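Local structure of cephalosporin acylase (Bacillus halodurans, 2NLZ) at residues 254-257 and 262-265; 264-269 and 446-451. The protein is named a cephalosporin acylase and belongs to the gamma-glutamyltranspeptidase family of N-terminal nucleophile hydrolases, so it probably cleaves amide bonds, though its substrate is not established. The protein carries 1 engineered substitution. All coordinates share one frame; numbering follows the deposited sequence.

Contact 1: residues 254-257 and 262-265; sequences PISI and YRVW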
ATOM      1  N   PRO D 254      -4.668 -12.631 -41.233  1.00 38.19           N
ATOM      2  CA  PRO D 254      -5.013 -12.051 -39.920  1.00 39.16           C
ATOM      3  C   PRO D 254      -6.284 -11.196 -39.951  1.00 40.00           C
ATOM      4  O   PRO D 254      -6.569 -10.528 -40.958  1.00 39.15           O
ATOM      5  CB  PRO D 254      -3.798 -11.185 -39.569  1.00 34.57           C
ATOM      6  CG  PRO D 254      -3.079 -10.968 -40.854  1.00 35.36           C
ATOM      7  CD  PRO D 254      -3.346 -12.181 -41.703  1.00 38.83           C
ATOM      8  N   ILE D 255      -7.028 -11.247 -38.843  1.00 36.86           N
ATOM      9  CA  ILE D 255      -8.285 -10.517 -38.665  1.00 30.82           C
ATOM     10  C   ILE D 255      -8.110  -9.382 -37.663  1.00 32.54           C
ATOM     11  O   ILE D 255      -7.248  -9.447 -36.778  1.00 33.34           O
ATOM     12  CB  ILE D 255      -9.414 -11.450 -38.178  1.00 33.24           C
ATOM     13  CG1 ILE D 255      -8.944 -12.291 -36.983  1.00 23.09           C
ATOM     14  CG2 ILE D 255      -9.915 -12.329 -39.333  1.00 33.27           C
ATOM     15  CD1 ILE D 255     -10.053 -13.077 -36.312  1.00 26.44           C
ATOM     16  N   SER D 256      -8.929  -8.344 -37.806  1.00 34.35           N
ATOM     17  CA  SER D 256      -8.817  -7.171 -36.947  1.00 36.31           C
ATOM     18  C   SER D 256     -10.129  -6.464 -36.630  1.00 36.52           C
ATOM     19  O   SER D 256     -11.205  -6.829 -37.109  1.00 41.06           O
ATOM     20  CB  SER D 256      -7.828  -6.154 -37.531  1.00 40.10           C
ATOM     21  OG  SER D 256      -8.377  -5.492 -38.650  1.00 35.26           O
ATOM     22  N   ILE D 257      -9.996  -5.433 -35.812  1.00 36.02           N
ATOM     23  CA  ILE D 257     -11.093  -4.628 -35.332  1.00 34.02           C
ATOM     24  C   ILE D 257     -10.523  -3.223 -35.271  1.00 40.05           C
ATOM     25  O   ILE D 257      -9.333  -3.056 -34.978  1.00 43.45           O
ATOM     26  CB  ILE D 257     -11.545  -5.122 -33.920  1.00 37.21           C
ATOM     27  CG1 ILE D 257     -12.673  -6.158 -34.043  1.00 43.09           C
ATOM     28  CG2 ILE D 257     -11.928  -3.960 -32.978  1.00 34.00           C
ATOM     29  CD1 ILE D 257     -13.799  -5.768 -35.002  1.00 65.89           C
ATOM     30  N   TYR D 262      -6.936   2.690 -33.706  1.00 35.95           N
ATOM     31  CA  TYR D 262      -5.971   1.606 -33.812  1.00 34.08           C
ATOM     32  C   TYR D 262      -6.654   0.383 -34.420  1.00 35.29           C
ATOM     33  O   TYR D 262      -7.887   0.298 -34.455  1.00 36.15           O
ATOM     34  CB  TYR D 262      -5.426   1.242 -32.424  1.00 34.99           C
ATOM     35  CG  TYR D 262      -4.559   2.306 -31.774  1.00 33.45           C
ATOM     36  CD1 TYR D 262      -3.170   2.204 -31.803  1.00 33.24           C
ATOM     37  CD2 TYR D 262      -5.130   3.406 -31.121  1.00 37.93           C
ATOM     38  CE1 TYR D 262      -2.369   3.169 -31.211  1.00 41.91           C
ATOM     39  CE2 TYR D 262      -4.336   4.381 -30.522  1.00 33.52           C
ATOM     40  CZ  TYR D 262      -2.955   4.252 -30.574  1.00 38.60           C
ATOM     41  OH  TYR D 262      -2.147   5.198 -29.991  1.00 40.70           O
ATOM     42  N   ARG D 263      -5.852  -0.560 -34.904  1.00 33.75           N
ATOM     43  CA  ARG D 263      -6.371  -1.864 -35.293  1.00 32.67           C
ATOM     44  C   ARG D 263      -5.711  -2.975 -34.480  1.00 31.81           C
ATOM     45  O   ARG D 263      -4.480  -3.081 -34.420  1.00 28.59           O
ATOM     46  CB  ARG D 263      -6.227  -2.104 -36.799  1.00 35.97           C
ATOM     47  CG  ARG D 263      -7.061  -1.156 -37.650  1.00 49.67           C
ATOM     48  CD  ARG D 263      -7.406  -1.769 -39.000  1.00 56.84           C
ATOM     49  NE  ARG D 263      -8.501  -2.738 -38.919  1.00 65.19           N
ATOM     50  CZ  ARG D 263      -9.787  -2.439 -39.075  1.00 65.63           C
ATOM     51  NH1 ARG D 263     -10.158  -1.191 -39.317  1.00 69.97           N
ATOM     52  NH2 ARG D 263     -10.708  -3.386 -38.987  1.00 59.20           N
ATOM     53  N   VAL D 264      -6.551  -3.788 -33.846  1.00 29.80           N
ATOM     54  CA  VAL D 264      -6.104  -4.907 -33.024  1.00 24.06           C
ATOM     55  C   VAL D 264      -6.144  -6.198 -33.847  1.00 25.97           C
ATOM     56  O   VAL D 264      -7.206  -6.616 -34.307  1.00 28.62           O
ATOM     57  CB  VAL D 264      -6.984  -5.058 -31.771  1.00 18.29           C
ATOM     58  CG1 VAL D 264      -6.417  -6.110 -30.850  1.00 20.47           C
ATOM     59  CG2 VAL D 264      -7.085  -3.745 -31.047  1.00  4.59           C
ATOM     60  N   TRP D 265      -4.984  -6.824 -34.026  1.00 25.62           N
ATOM     61  CA  TRP D 265      -4.884  -8.002 -34.881  1.00 27.24           C
ATOM     62  C   TRP D 265      -4.764  -9.308 -34.100  1.00 28.68           C
ATOM     63  O   TRP D 265      -4.079  -9.376 -33.074  1.00 36.71           O
ATOM     64  CB  TRP D 265      -3.701  -7.868 -35.827  1.00 26.10           C
ATOM     65  CG  TRP D 265      -3.817  -6.713 -36.738  1.00 30.76           C
ATOM     66  CD1 TRP D 265      -3.372  -5.450 -36.513  1.00 30.98           C
ATOM     67  CD2 TRP D 265      -4.411  -6.706 -38.045  1.00 41.85           C
ATOM     68  NE1 TRP D 265      -3.650  -4.647 -37.597  1.00 31.51           N
ATOM     69  CE2 TRP D 265      -4.290  -5.392 -38.551  1.00 40.53           C
ATOM     70  CE3 TRP D 265      -5.031  -7.682 -38.837  1.00 40.31           C
ATOM     71  CZ2 TRP D 265      -4.770  -5.023 -39.816  1.00 34.14           C
ATOM     72  CZ3 TRP D 265      -5.514  -7.313 -40.092  1.00 40.25           C
ATOM     73  CH2 TRP D 265      -5.379  -5.990 -40.566  1.00 35.07           C
TER

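Contact 2: residues 264-269 and 446-451; sequences VWEIPP and QGHMQV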
ATOM      1  N   VAL D 264      -6.551  -3.788 -33.846  1.00 29.80           N
ATOM      2  CA  VAL D 264      -6.104  -4.907 -33.024  1.00 24.06           C
ATOM      3  C   VAL D 264      -6.144  -6.198 -33.847  1.00 25.97           C
ATOM      4  O   VAL D 264      -7.206  -6.616 -34.307  1.00 28.62           O
ATOM      5  CB  VAL D 264      -6.984  -5.058 -31.771  1.00 18.29           C
ATOM      6  CG1 VAL D 264      -6.417  -6.110 -30.850  1.00 20.47           C
ATOM      7  CG2 VAL D 264      -7.085  -3.745 -31.047  1.00  4.59           C
ATOM      8  N   TRP D 265      -4.984  -6.824 -34.026  1.00 25.62           N
ATOM      9  CA  TRP D 265      -4.884  -8.002 -34.881  1.00 27.24           C
ATOM     10  C   TRP D 265      -4.764  -9.308 -34.100  1.00 28.68           C
ATOM     11  O   TRP D 265      -4.079  -9.376 -33.074  1.00 36.71           O
ATOM     12  CB  TRP D 265      -3.701  -7.868 -35.827  1.00 26.10           C
ATOM     13  CG  TRP D 265      -3.817  -6.713 -36.738  1.00 30.76           C
ATOM     14  CD1 TRP D 265      -3.372  -5.450 -36.513  1.00 30.98           C
ATOM     15  CD2 TRP D 265      -4.411  -6.706 -38.045  1.00 41.85           C
ATOM     16  NE1 TRP D 265      -3.650  -4.647 -37.597  1.00 31.51           N
ATOM     17  CE2 TRP D 265      -4.290  -5.392 -38.551  1.00 40.53           C
ATOM     18  CE3 TRP D 265      -5.031  -7.682 -38.837  1.00 40.31           C
ATOM     19  CZ2 TRP D 265      -4.770  -5.023 -39.816  1.00 34.14           C
ATOM     20  CZ3 TRP D 265      -5.514  -7.313 -40.092  1.00 40.25           C
ATOM     21  CH2 TRP D 265      -5.379  -5.990 -40.566  1.00 35.07           C
ATOM     22  N   GLU D 266      -5.449 -10.334 -34.596  1.00 24.91           N
ATOM     23  CA  GLU D 266      -5.314 -11.678 -34.082  1.00 26.93           C
ATOM     24  C   GLU D 266      -5.228 -12.653 -35.268  1.00 31.15           C
ATOM     25  O   GLU D 266      -5.624 -12.317 -36.392  1.00 37.50           O
ATOM     26  CB  GLU D 266      -6.530 -12.041 -33.218  1.00 27.91           C
ATOM     27  CG  GLU D 266      -6.779 -11.160 -31.997  1.00 29.21           C
ATOM     28  CD  GLU D 266      -5.875 -11.467 -30.808  1.00 34.83           C
ATOM     29  OE1 GLU D 266      -5.268 -12.565 -30.761  1.00 31.85           O
ATOM     30  OE2 GLU D 266      -5.786 -10.599 -29.910  1.00 23.52           O
ATOM     31  N   ILE D 267      -4.704 -13.850 -35.017  1.00 25.07           N
ATOM     32  CA  ILE D 267      -4.847 -14.976 -35.932  1.00 25.30           C
ATOM     33  C   ILE D 267      -6.333 -15.353 -36.000  1.00 36.10           C
ATOM     34  O   ILE D 267      -7.005 -15.391 -34.964  1.00 33.82           O
ATOM     35  CB  ILE D 267      -4.038 -16.194 -35.421  1.00 22.89           C
ATOM     36  CG1 ILE D 267      -2.532 -15.882 -35.395  1.00 27.78           C
ATOM     37  CG2 ILE D 267      -4.360 -17.466 -36.227  1.00 22.29           C
ATOM     38  CD1 ILE D 267      -1.932 -15.424 -36.724  1.00 22.14           C
ATOM     39  N   PRO D 268      -6.858 -15.608 -37.218  1.00 40.06           N
ATOM     40  CA  PRO D 268      -8.231 -16.085 -37.432  1.00 37.03           C
ATOM     41  C   PRO D 268      -8.482 -17.479 -36.855  1.00 35.08           C
ATOM     42  O   PRO D 268      -7.528 -18.192 -36.568  1.00 33.40           O
ATOM     43  CB  PRO D 268      -8.346 -16.127 -38.961  1.00 36.54           C
ATOM     44  CG  PRO D 268      -6.973 -16.289 -39.421  1.00 41.61           C
ATOM     45  CD  PRO D 268      -6.156 -15.441 -38.500  1.00 39.71           C
ATOM     46  N   PRO D 269      -9.765 -17.849 -36.670  1.00 30.91           N
ATOM     47  CA  PRO D 269     -10.241 -19.141 -36.189  1.00 32.72           C
ATOM     48  C   PRO D 269      -9.447 -20.388 -36.557  1.00 34.62           C
ATOM     49  O   PRO D 269      -8.696 -20.412 -37.538  1.00 26.63           O
ATOM     50  CB  PRO D 269     -11.646 -19.198 -36.750  1.00 33.65           C
ATOM     51  CG  PRO D 269     -12.110 -17.816 -36.554  1.00 32.73           C
ATOM     52  CD  PRO D 269     -10.911 -16.943 -36.881  1.00 32.17           C
ATOM     53  N   GLN D 446      -8.688 -12.448 -22.418  1.00 20.22           N
ATOM     54  CA  GLN D 446      -8.946 -11.509 -21.334  1.00 18.44           C
ATOM     55  C   GLN D 446      -7.734 -10.622 -21.084  1.00 20.79           C
ATOM     56  O   GLN D 446      -7.876  -9.407 -20.875  1.00 24.91           O
ATOM     57  CB  GLN D 446      -9.362 -12.255 -20.072  1.00 20.63           C
ATOM     58  CG  GLN D 446     -10.376 -13.361 -20.356  1.00 22.14           C
ATOM     59  CD  GLN D 446     -11.024 -13.930 -19.102  1.00 27.74           C
ATOM     60  OE1 GLN D 446     -11.529 -13.192 -18.241  1.00 28.20           O
ATOM     61  NE2 GLN D 446     -11.028 -15.260 -19.002  1.00 16.34           N
ATOM     62  N   GLY D 447      -6.549 -11.229 -21.147  1.00 17.51           N
ATOM     63  CA  GLY D 447      -5.284 -10.493 -21.059  1.00 22.60           C
ATOM     64  C   GLY D 447      -5.021  -9.586 -22.251  1.00 19.31           C
ATOM     65  O   GLY D 447      -4.448  -8.504 -22.110  1.00 22.05           O
ATOM     66  N   HIS D 448      -5.444 -10.038 -23.426  1.00 19.91           N
ATOM     67  CA  HIS D 448      -5.395  -9.223 -24.633  1.00 16.78           C
ATOM     68  C   HIS D 448      -6.325  -8.008 -24.499  1.00 24.04           C
ATOM     69  O   HIS D 448      -5.958  -6.892 -24.876  1.00 22.26           O
ATOM     70  CB  HIS D 448      -5.791 -10.053 -25.855  1.00 16.37           C
ATOM     71  CG  HIS D 448      -4.683 -10.896 -26.402  1.00 22.46           C
ATOM     72  ND1 HIS D 448      -4.529 -11.131 -27.749  1.00 24.12           N
ATOM     73  CD2 HIS D 448      -3.669 -11.554 -25.789  1.00 20.83           C
ATOM     74  CE1 HIS D 448      -3.473 -11.901 -27.944  1.00 24.25           C
ATOM     75  NE2 HIS D 448      -2.937 -12.179 -26.770  1.00 20.32           N
ATOM     76  N   MET D 449      -7.520  -8.215 -23.953  1.00 19.66           N
ATOM     77  CA  MET D 449      -8.447  -7.102 -23.790  1.00 23.31           C
ATOM     78  C   MET D 449      -7.890  -6.095 -22.801  1.00 23.99           C
ATOM     79  O   MET D 449      -8.008  -4.885 -23.012  1.00 18.28           O
ATOM     80  CB  MET D 449      -9.834  -7.561 -23.333  1.00 16.88           C
ATOM     81  CG  MET D 449     -10.899  -6.489 -23.552  1.00 17.88           C
ATOM     82  SD  MET D 449     -12.582  -6.756 -22.915  1.00 31.70           S
ATOM     83  CE  MET D 449     -12.200  -7.123 -21.236  1.00 38.38           C
ATOM     84  N   GLN D 450      -7.269  -6.598 -21.732  1.00 21.89           N
ATOM     85  CA  GLN D 450      -6.740  -5.711 -20.701  1.00 23.07           C
ATOM     86  C   GLN D 450      -5.560  -4.882 -21.197  1.00 24.77           C
ATOM     87  O   GLN D 450      -5.607  -3.661 -21.064  1.00 24.90           O
ATOM     88  CB  GLN D 450      -6.462  -6.445 -19.387  1.00 15.53           C
ATOM     89  CG  GLN D 450      -7.753  -6.831 -18.660  1.00 14.27           C
ATOM     90  CD  GLN D 450      -7.548  -7.886 -17.577  1.00 23.27           C
ATOM     91  OE1 GLN D 450      -7.074  -7.581 -16.485  1.00 24.68           O
ATOM     92  NE2 GLN D 450      -7.935  -9.121 -17.865  1.00  5.20           N
ATOM     93  N   VAL D 451      -4.551  -5.508 -21.822  1.00 20.70           N
ATOM     94  CA  VAL D 451      -3.404  -4.726 -22.320  1.00 21.97           C
ATOM     95  C   VAL D 451      -3.822  -3.741 -23.410  1.00 24.63           C
ATOM     96  O   VAL D 451      -3.275  -2.638 -23.484  1.00 21.94           O
ATOM     97  CB  VAL D 451      -2.165  -5.563 -22.800  1.00 12.78           C
ATOM     98  CG1 VAL D 451      -1.708  -6.545 -21.740  1.00 13.34           C
ATOM     99  CG2 VAL D 451      -2.444  -6.275 -24.097  1.00 31.67           C
TER

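Contact 1: residues 254-257 and 262-265
The indole of Trp265 lies against Ser256, whose CB sits over one face of the ring, 3.4 Å from the centroid of the six-membered ring and only 12° off its normal, a CH-pi contact. At the rim of the same ring, near its plane, comes the carbonyl of Pro254, and Pro254 CB packs on Trp265 CE3 at 3.8 Å. The guanidinium of Arg263 is used both ways too: the backbone carbon of Ile257 lies over one face, while Ser256 OG sits in its plane at the edge. Arg263 grips that one oxygen side-on with two nitrogens, NE in a straight hydrogen bond of 2.8 Å (161°) and NH2 in a more bent one of 3.2 Å. The arginine chain bends about its CG-CD bond (chi3 78°), which brings NE round to the serine. Between the backbones, Val264 N gives a bond of 3.1 Å to Ile257 O; the return bond from Ile257 N to Val264 O is weak. Ile255 and Ile257 pack on helix 274-283, whereas Trp265 reaches Phe425 and Thr427 of strand 424-428. Strands 250-259 and 262-266 form an antiparallel beta hairpin within the layered alpha-beta-beta-alpha fold of the N-terminal nucleophile hydrolases, to whose clan this family belongs.

Contact 2: residues 264-269 and 446-451
A histidine-carboxylate hydrogen bond ties strand 262-266 to helix 444-457: Glu266 from the strand and His448 from the helix approach each other from opposite directions and meet in the protein interior. His448 ND1 is the donor and Glu266 OE2 the acceptor, 2.6 Å apart, with an angle of 159° at the hydrogen. The carboxylate oxygen lies almost exactly in the plane of the imidazole, at the ring edge, and receives the N-H on its syn lone pair, the side facing its partner oxygen. The carboxylate itself is not coplanar with the ring; the two planes are turned 35° apart, and Glu266 OE1 stays 3.4 Å from His448 CE1. The glutamate chain is bent at chi2 (-78°), which swings its carboxylate round to meet the imidazole edge. The bond would probably favour a negatively charged Glu266 beside a protonated ND1.

In the layered fold expected of an N-terminal nucleophile hydrolase, the pair links a strand of the beta structure, side chain to side chain, to a helix whose histidine comes 182 residues after the glutamate. Phe436 meets the His448 ring edge-to-face, and Ile422 and Ala276 touch both His448 and Glu266, so apolar groups border the polar link.

Within the helix, Gln446 O accepts two donors from Gln450, one turn on. Gln450 N makes the regular helical bond at 3.0 Å, and Gln450 NE2, the side-chain amide of the same residue, comes in at 3.0 Å from the opposite face of the carbonyl, well above its plane. Gln450 NE2 also bonds to Trp471 O, while the Gln446 side-chain amide is held by Trp473 N and Phe442 O.

Overall arrangement
Strand 262-266 serves both contacts, whose centres lie 8 Å apart. Contact 1 is the more peripheral, its centre about 18 Å from that of the chain, and is partly buried; contact 2, with its centre about 11 Å from the chain's, is buried. The first is local, pairing neighbouring hairpin strands through backbone bonds, an aromatic face and an arginine-serine grip. The second spans a long sequence separation and rests on a single side-chain bond between a strand and a helix. They also touch directly: Ile255 O and Glu266 N, 3.0 Å apart, probably form a hydrogen bond, so the hairpin partner would also hold the backbone of the residue that reaches the histidine.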